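PDB 2BKM: truncated hemoglobin from geobacillus stearothermophilus from Geobacillus stearothermophilus, which binds haem and probably takes up oxygen or other small ligands at the haem iron. Local coordinates for residues L19-L33 with A87-I99. Numbering follows the deposited sequence.
With HEM (protoporphyrin IX containing Fe), chain D; ACT (acetate ion), chain E; OXY (oxygen molecule), chain C.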
loop_
_atom_site.group_PDB
_atom_site.type_symbol
_atom_site.label_atom_id
_atom_site.label_comp_id
_atom_site.label_asym_id
_atom_site.label_seq_id
_atom_site.Cartn_x
_atom_site.Cartn_y
_atom_site.Cartn_z
ATOM N N LEU A 19 5.848 -8.365 -1.560
ATOM C CA LEU A 19 5.360 -7.106 -2.107
ATOM C C LEU A 19 5.774 -5.929 -1.238
ATOM O O LEU A 19 6.267 -4.913 -1.740
ATOM C CB LEU A 19 3.834 -7.148 -2.236
ATOM C CG LEU A 19 3.254 -5.869 -2.860
ATOM C CD1 LEU A 19 3.807 -5.642 -4.260
ATOM C CD2 LEU A 19 1.739 -6.036 -2.889
ATOM N N VAL A 20 5.568 -6.063 0.070
ATOM C CA VAL A 20 5.912 -4.987 0.984
ATOM C C VAL A 20 7.396 -4.691 0.965
ATOM O O VAL A 20 7.775 -3.554 0.922
ATOM C CB VAL A 20 5.422 -5.348 2.405
ATOM C CG1 VAL A 20 6.088 -4.477 3.457
ATOM C CG2 VAL A 20 3.928 -5.245 2.437
ATOM N N GLU A 21 8.208 -5.742 0.986
ATOM C CA GLU A 21 9.654 -5.561 0.911
ATOM C C GLU A 21 10.024 -4.769 -0.350
ATOM O O GLU A 21 10.765 -3.793 -0.289
ATOM C CB GLU A 21 10.321 -6.933 0.898
ATOM C CG GLU A 21 11.838 -6.832 0.942
ATOM C CD GLU A 21 12.561 -8.093 0.445
ATOM O OE1 GLU A 21 11.912 -9.091 0.021
ATOM O OE2 GLU A 21 13.818 -8.061 0.465
ATOM N N ALA A 22 9.466 -5.174 -1.494
ATOM C CA ALA A 22 9.804 -4.496 -2.720
ATOM C C ALA A 22 9.290 -3.059 -2.740
ATOM O O ALA A 22 9.960 -2.141 -3.211
ATOM C CB ALA A 22 9.248 -5.307 -3.887
ATOM N N PHE A 23 8.087 -2.883 -2.229
ATOM C CA PHE A 23 7.454 -1.590 -2.209
ATOM C C PHE A 23 8.290 -0.554 -1.422
ATOM O O PHE A 23 8.522 0.548 -1.898
ATOM C CB PHE A 23 6.040 -1.724 -1.648
ATOM C CG PHE A 23 5.307 -0.408 -1.571
ATOM C CD1 PHE A 23 4.979 0.115 -0.328
ATOM C CD2 PHE A 23 4.979 0.317 -2.714
ATOM C CE1 PHE A 23 4.306 1.318 -0.234
ATOM C CE2 PHE A 23 4.310 1.533 -2.630
ATOM C CZ PHE A 23 3.971 2.035 -1.395
ATOM N N TYR A 24 8.733 -0.948 -0.228
ATOM C CA TYR A 24 9.445 0.048 0.585
ATOM C C TYR A 24 10.817 0.350 0.057
ATOM O O TYR A 24 11.325 1.468 0.273
ATOM C CB TYR A 24 9.410 -0.247 2.081
ATOM C CG TYR A 24 8.029 0.048 2.556
ATOM C CD1 TYR A 24 7.151 -0.967 2.885
ATOM C CD2 TYR A 24 7.579 1.359 2.588
ATOM C CE1 TYR A 24 5.851 -0.678 3.261
ATOM C CE2 TYR A 24 6.299 1.664 2.949
ATOM C CZ TYR A 24 5.427 0.631 3.284
ATOM O OH TYR A 24 4.128 0.911 3.639
ATOM N N ARG A 25 11.417 -0.593 -0.676
ATOM C CA ARG A 25 12.655 -0.216 -1.359
ATOM C C ARG A 25 12.396 0.886 -2.397
ATOM O O ARG A 25 13.221 1.787 -2.585
ATOM C CB ARG A 25 13.295 -1.412 -2.057
ATOM C CG ARG A 25 13.895 -2.411 -1.106
ATOM C CD ARG A 25 14.784 -3.373 -1.911
ATOM N NE ARG A 25 14.010 -4.217 -2.825
ATOM C CZ ARG A 25 13.525 -5.404 -2.476
ATOM N NH1 ARG A 25 12.834 -6.134 -3.347
ATOM N NH2 ARG A 25 13.736 -5.858 -1.242
ATOM N N ARG A 26 11.251 0.816 -3.088
ATOM C CA ARG A 26 10.916 1.832 -4.067
ATOM C C ARG A 26 10.561 3.148 -3.395
ATOM O O ARG A 26 10.925 4.200 -3.869
ATOM C CB ARG A 26 9.754 1.368 -4.948
ATOM C CG ARG A 26 9.984 0.135 -5.836
ATOM C CD ARG A 26 11.297 0.073 -6.585
ATOM N NE ARG A 26 11.139 -0.998 -7.571
ATOM C CZ ARG A 26 11.172 -0.833 -8.892
ATOM N NH1 ARG A 26 11.424 0.354 -9.445
ATOM N NH2 ARG A 26 10.974 -1.885 -9.660
ATOM N N VAL A 27 9.813 3.080 -2.291
ATOM C CA VAL A 27 9.437 4.273 -1.582
ATOM C C VAL A 27 10.663 4.995 -1.105
ATOM O O VAL A 27 10.736 6.211 -1.231
ATOM C CB VAL A 27 8.510 3.924 -0.388
ATOM C CG1 VAL A 27 8.317 5.134 0.514
ATOM C CG2 VAL A 27 7.141 3.413 -0.903
ATOM N N ALA A 28 11.625 4.244 -0.583
ATOM C CA ALA A 28 12.827 4.881 -0.035
ATOM C C ALA A 28 13.544 5.671 -1.116
ATOM O O ALA A 28 14.201 6.672 -0.800
ATOM C CB ALA A 28 13.749 3.836 0.575
ATOM N N ALA A 29 13.417 5.232 -2.363
ATOM C CA ALA A 29 14.139 5.815 -3.502
ATOM C C ALA A 29 13.315 6.899 -4.201
ATOM O O ALA A 29 13.795 7.591 -5.103
ATOM C CB ALA A 29 14.518 4.734 -4.491
ATOM N N HIS A 30 12.073 7.070 -3.793
ATOM C CA HIS A 30 11.257 7.992 -4.532
ATOM C C HIS A 30 11.339 9.406 -3.995
ATOM O O HIS A 30 10.991 9.657 -2.853
ATOM C CB HIS A 30 9.817 7.518 -4.561
ATOM C CG HIS A 30 9.041 8.109 -5.692
ATOM N ND1 HIS A 30 8.790 9.466 -5.812
ATOM C CD2 HIS A 30 8.505 7.527 -6.785
ATOM C CE1 HIS A 30 8.121 9.682 -6.931
ATOM N NE2 HIS A 30 7.919 8.521 -7.529
ATOM N N PRO A 31 11.751 10.371 -4.837
ATOM C CA PRO A 31 11.873 11.752 -4.334
ATOM C C PRO A 31 10.571 12.421 -3.844
ATOM O O PRO A 31 10.606 13.347 -3.017
ATOM C CB PRO A 31 12.457 12.498 -5.528
ATOM C CG PRO A 31 12.065 11.696 -6.697
ATOM C CD PRO A 31 12.132 10.267 -6.260
ATOM N N ASP A 32 9.419 11.971 -4.333
ATOM C CA ASP A 32 8.172 12.541 -3.867
ATOM C C ASP A 32 7.695 11.910 -2.578
ATOM O O ASP A 32 6.765 12.452 -1.948
ATOM C CB ASP A 32 7.073 12.391 -4.899
ATOM C CG ASP A 32 7.343 13.191 -6.130
ATOM O OD1 ASP A 32 7.736 14.367 -5.968
ATOM O OD2 ASP A 32 7.184 12.651 -7.243
ATOM N N LEU A 33 8.305 10.777 -2.198
ATOM C CA LEU A 33 7.881 10.072 -0.994
ATOM C C LEU A 33 8.901 10.055 0.112
ATOM O O LEU A 33 8.546 10.237 1.291
ATOM C CB LEU A 33 7.475 8.628 -1.339
ATOM C CG LEU A 33 6.417 8.541 -2.432
ATOM C CD1 LEU A 33 6.206 7.074 -2.673
ATOM C CD2 LEU A 33 5.161 9.218 -1.945
ATOM N N ALA A 87 2.767 8.857 -7.011
ATOM C CA ALA A 87 4.068 8.267 -6.715
ATOM C C ALA A 87 3.940 6.976 -5.926
ATOM O O ALA A 87 4.654 5.990 -6.198
ATOM C CB ALA A 87 4.942 9.289 -5.972
ATOM N N TRP A 88 3.041 6.972 -4.935
ATOM C CA TRP A 88 2.850 5.790 -4.130
ATOM C C TRP A 88 2.372 4.656 -5.047
ATOM O O TRP A 88 2.892 3.559 -5.010
ATOM C CB TRP A 88 1.804 6.130 -3.072
ATOM C CG TRP A 88 1.629 5.144 -1.972
ATOM C CD1 TRP A 88 2.103 5.258 -0.687
ATOM C CD2 TRP A 88 0.908 3.908 -2.023
ATOM N NE1 TRP A 88 1.712 4.183 0.069
ATOM C CE2 TRP A 88 0.964 3.338 -0.715
ATOM C CE3 TRP A 88 0.166 3.257 -3.016
ATOM C CZ2 TRP A 88 0.399 2.097 -0.414
ATOM C CZ3 TRP A 88 -0.428 2.006 -2.707
ATOM C CH2 TRP A 88 -0.318 1.462 -1.409
ATOM N N LEU A 89 1.375 4.965 -5.879
ATOM C CA LEU A 89 0.828 3.914 -6.764
ATOM C C LEU A 89 1.882 3.453 -7.757
ATOM O O LEU A 89 1.905 2.269 -8.111
ATOM C CB LEU A 89 -0.425 4.423 -7.482
ATOM C CG LEU A 89 -1.579 4.564 -6.489
ATOM C CD1 LEU A 89 -2.649 5.390 -7.190
ATOM C CD2 LEU A 89 -2.096 3.208 -6.077
ATOM N N ALA A 90 2.725 4.370 -8.234
ATOM C CA ALA A 90 3.756 3.955 -9.194
ATOM C C ALA A 90 4.768 3.047 -8.522
ATOM O O ALA A 90 5.256 2.064 -9.127
ATOM C CB ALA A 90 4.443 5.185 -9.761
ATOM N N CYS A 91 5.099 3.341 -7.266
ATOM C CA CYS A 91 5.968 2.412 -6.518
ATOM C C CYS A 91 5.316 1.089 -6.346
ATOM O O CYS A 91 5.987 0.071 -6.430
ATOM C CB CYS A 91 6.350 2.967 -5.159
ATOM S SG CYS A 91 7.494 4.402 -5.289
ATOM N N MET A 92 4.003 1.088 -6.090
ATOM C CA MET A 92 3.295 -0.158 -5.918
ATOM C C MET A 92 3.251 -0.982 -7.194
ATOM O O MET A 92 3.518 -2.188 -7.160
ATOM C CB MET A 92 1.891 0.087 -5.346
ATOM C CG MET A 92 1.181 -1.178 -5.088
ATOM S SD MET A 92 1.973 -2.292 -3.904
ATOM C CE MET A 92 1.615 -1.431 -2.361
ATOM N N ARG A 93 2.977 -0.341 -8.322
ATOM C CA ARG A 93 2.981 -1.093 -9.568
ATOM C C ARG A 93 4.382 -1.635 -9.804
ATOM O O ARG A 93 4.513 -2.783 -10.258
ATOM C CB ARG A 93 2.639 -0.198 -10.736
ATOM C CG ARG A 93 1.206 0.241 -10.791
ATOM C CD ARG A 93 0.830 0.884 -12.119
ATOM N NE ARG A 93 1.791 1.932 -12.507
ATOM C CZ ARG A 93 1.702 3.206 -12.114
ATOM N NH1 ARG A 93 0.764 3.588 -11.269
ATOM N NH2 ARG A 93 2.592 4.098 -12.503
ATOM N N ALA A 94 5.421 -0.835 -9.556
ATOM C CA ALA A 94 6.782 -1.298 -9.809
ATOM C C ALA A 94 7.113 -2.482 -8.892
ATOM O O ALA A 94 7.783 -3.412 -9.311
ATOM C CB ALA A 94 7.785 -0.146 -9.577
ATOM N N ALA A 95 6.645 -2.438 -7.649
ATOM C CA ALA A 95 6.904 -3.524 -6.710
ATOM C C ALA A 95 6.152 -4.777 -7.139
ATOM O O ALA A 95 6.701 -5.874 -7.032
ATOM C CB ALA A 95 6.500 -3.101 -5.304
ATOM N N MET A 96 4.891 -4.633 -7.572
ATOM C CA MET A 96 4.134 -5.779 -8.064
ATOM C C MET A 96 4.850 -6.379 -9.241
ATOM O O MET A 96 5.000 -7.599 -9.296
ATOM C CB MET A 96 2.704 -5.395 -8.435
ATOM C CG MET A 96 1.874 -5.052 -7.234
ATOM S SD MET A 96 0.305 -4.328 -7.699
ATOM C CE MET A 96 -0.586 -4.464 -6.161
ATOM N N ASP A 97 5.306 -5.531 -10.158
ATOM C CA ASP A 97 6.031 -6.066 -11.331
ATOM C C ASP A 97 7.300 -6.789 -10.861
ATOM O O ASP A 97 7.619 -7.906 -11.360
ATOM C CB ASP A 97 6.444 -4.969 -12.275
ATOM C CG ASP A 97 5.300 -4.291 -12.959
ATOM O OD1 ASP A 97 4.165 -4.803 -12.967
ATOM O OD2 ASP A 97 5.544 -3.188 -13.513
ATOM N N GLU A 98 8.000 -6.208 -9.901
ATOM C CA GLU A 98 9.321 -6.727 -9.504
ATOM C C GLU A 98 9.161 -8.100 -8.903
ATOM O O GLU A 98 10.013 -8.949 -9.118
ATOM C CB GLU A 98 9.936 -5.795 -8.486
ATOM C CG GLU A 98 11.269 -6.258 -7.940
ATOM C CD GLU A 98 11.909 -5.204 -7.047
ATOM O OE1 GLU A 98 12.820 -5.570 -6.301
ATOM O OE2 GLU A 98 11.498 -4.019 -7.102
ATOM N N ILE A 99 8.100 -8.333 -8.142
ATOM C CA ILE A 99 7.948 -9.626 -7.464
ATOM C C ILE A 99 7.276 -10.618 -8.385
ATOM O O ILE A 99 6.996 -11.762 -7.990
ATOM C CB ILE A 99 7.209 -9.528 -6.130
ATOM C CG1 ILE A 99 5.716 -9.118 -6.327
ATOM C CG2 ILE A 99 7.965 -8.561 -5.201
ATOM C CD1 ILE A 99 4.871 -9.474 -5.092
HETATM C CHA HEM D . 1.317 5.282 7.035
HETATM C CHB HEM D . 2.213 8.050 3.200
HETATM C CHC HEM D . -1.324 5.731 0.831
HETATM C CHD HEM D . -1.422 2.394 4.280
HETATM C C1A HEM D . 1.863 6.183 6.165
HETATM C C2A HEM D . 2.937 7.083 6.524
HETATM C C3A HEM D . 3.183 7.848 5.462
HETATM C C4A HEM D . 2.273 7.458 4.416
HETATM C CMA HEM D . 4.258 8.945 5.359
HETATM C CAA HEM D . 3.667 7.109 7.879
HETATM C CBA HEM D . 4.531 5.868 8.001
HETATM C CGA HEM D . 5.015 5.605 9.414
HETATM O O1A HEM D . 4.812 6.446 10.350
HETATM O O2A HEM D . 5.594 4.512 9.642
HETATM C C1B HEM D . 1.297 7.685 2.256
HETATM C C2B HEM D . 1.096 8.357 0.988
HETATM C C3B HEM D . 0.104 7.732 0.362
HETATM C C4B HEM D . -0.370 6.630 1.166
HETATM C CMB HEM D . 1.911 9.553 0.452
HETATM C CAB HEM D . -0.431 8.101 -1.012
HETATM C CBB HEM D . -1.714 7.934 -1.355
HETATM C C1C HEM D . -1.601 4.567 1.515
HETATM C C2C HEM D . -2.390 3.464 1.021
HETATM C C3C HEM D . -2.396 2.565 2.014
HETATM C C4C HEM D . -1.616 3.068 3.116
HETATM C CMC HEM D . -3.080 3.360 -0.372
HETATM C CAC HEM D . -3.031 1.166 2.053
HETATM C CBC HEM D . -3.837 0.661 1.130
HETATM C C1D HEM D . -0.729 2.890 5.338
HETATM C C2D HEM D . -0.672 2.243 6.626
HETATM C C3D HEM D . 0.157 3.145 7.468
HETATM C C4D HEM D . 0.494 4.270 6.632
HETATM C CMD HEM D . -1.299 0.897 7.013
HETATM C CAD HEM D . 0.535 2.923 8.919
HETATM C CBD HEM D . -0.430 3.708 9.818
HETATM C CGD HEM D . 0.092 3.567 11.228
HETATM O O1D HEM D . 1.057 4.299 11.627
HETATM O O2D HEM D . -0.433 2.654 11.921
HETATM N NA HEM D . 1.483 6.451 4.867
HETATM N NB HEM D . 0.382 6.653 2.314
HETATM N NC HEM D . -1.128 4.287 2.775
HETATM N ND HEM D . -0.023 4.078 5.383
HETATM FE FE HEM D . 0.161 5.374 3.844
HETATM C C ACT E . 2.539 3.371 3.547
HETATM O O ACT E . 3.212 2.844 2.664
HETATM O OXT ACT E . 1.609 4.053 3.159
HETATM C CH3 ACT E . 2.820 3.171 4.987
HETATM O O1 OXY C . 1.395 4.428 2.637
HETATM O O2 OXY C . 2.390 3.979 3.099
HETATM O O HOH W 1 12.172 -2.766 -4.816
#
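Glu98 OE2 is gripped by Arg26 NE at 3.1 Å, met nearly along its C-O axis, by a weak bond from Arg26 NH2, and by a water that also bonds Ala22 O and Arg25 NE. The other oxygen, Glu98 OE1, takes Arg25 NH1 at 3.0 Å from above the carboxylate plane, and Arg25 NH2 forms a salt bridge with Glu21 OE2, so four charged groups form one network. Arg26 reaches there by bending at chi2 (-44°), which lays its guanidinium face over Ala94 CB. Deeper in, Ala95 CB rests on Phe23 N at 3.5 Å, and the axes of 19-29 and 87-98 come within 8.2 Å, consistent with the small Ala22 and Ala95 between them. These segments of helices 12-29 and 82-98 of the truncated globin run at 134° to each other, bounding the distal haem pocket. Phe23 is a knob among Trp88, Cys91, Met92 and Ala95: Met92 CE sits over its ring centre, while its CZ edge meets the Trp88 face 3.3 Å from CE2, planes 61° apart. The opposite Trp88 face lies against the haem, and Trp88 NE1 donates to whichever of the overlapping acetate and dioxygen occupies the iron, 3.1 Å from acetate OXT. A leucine replacing Trp88 would probably leave either ligand without the indole N-H and the Phe23 edge without an aromatic face. Ala87 CB packs on one His30 ring face, a CH-pi contact 3.6 Å from the centroid; His30 ND1 accepts Asp32 N in the ring plane.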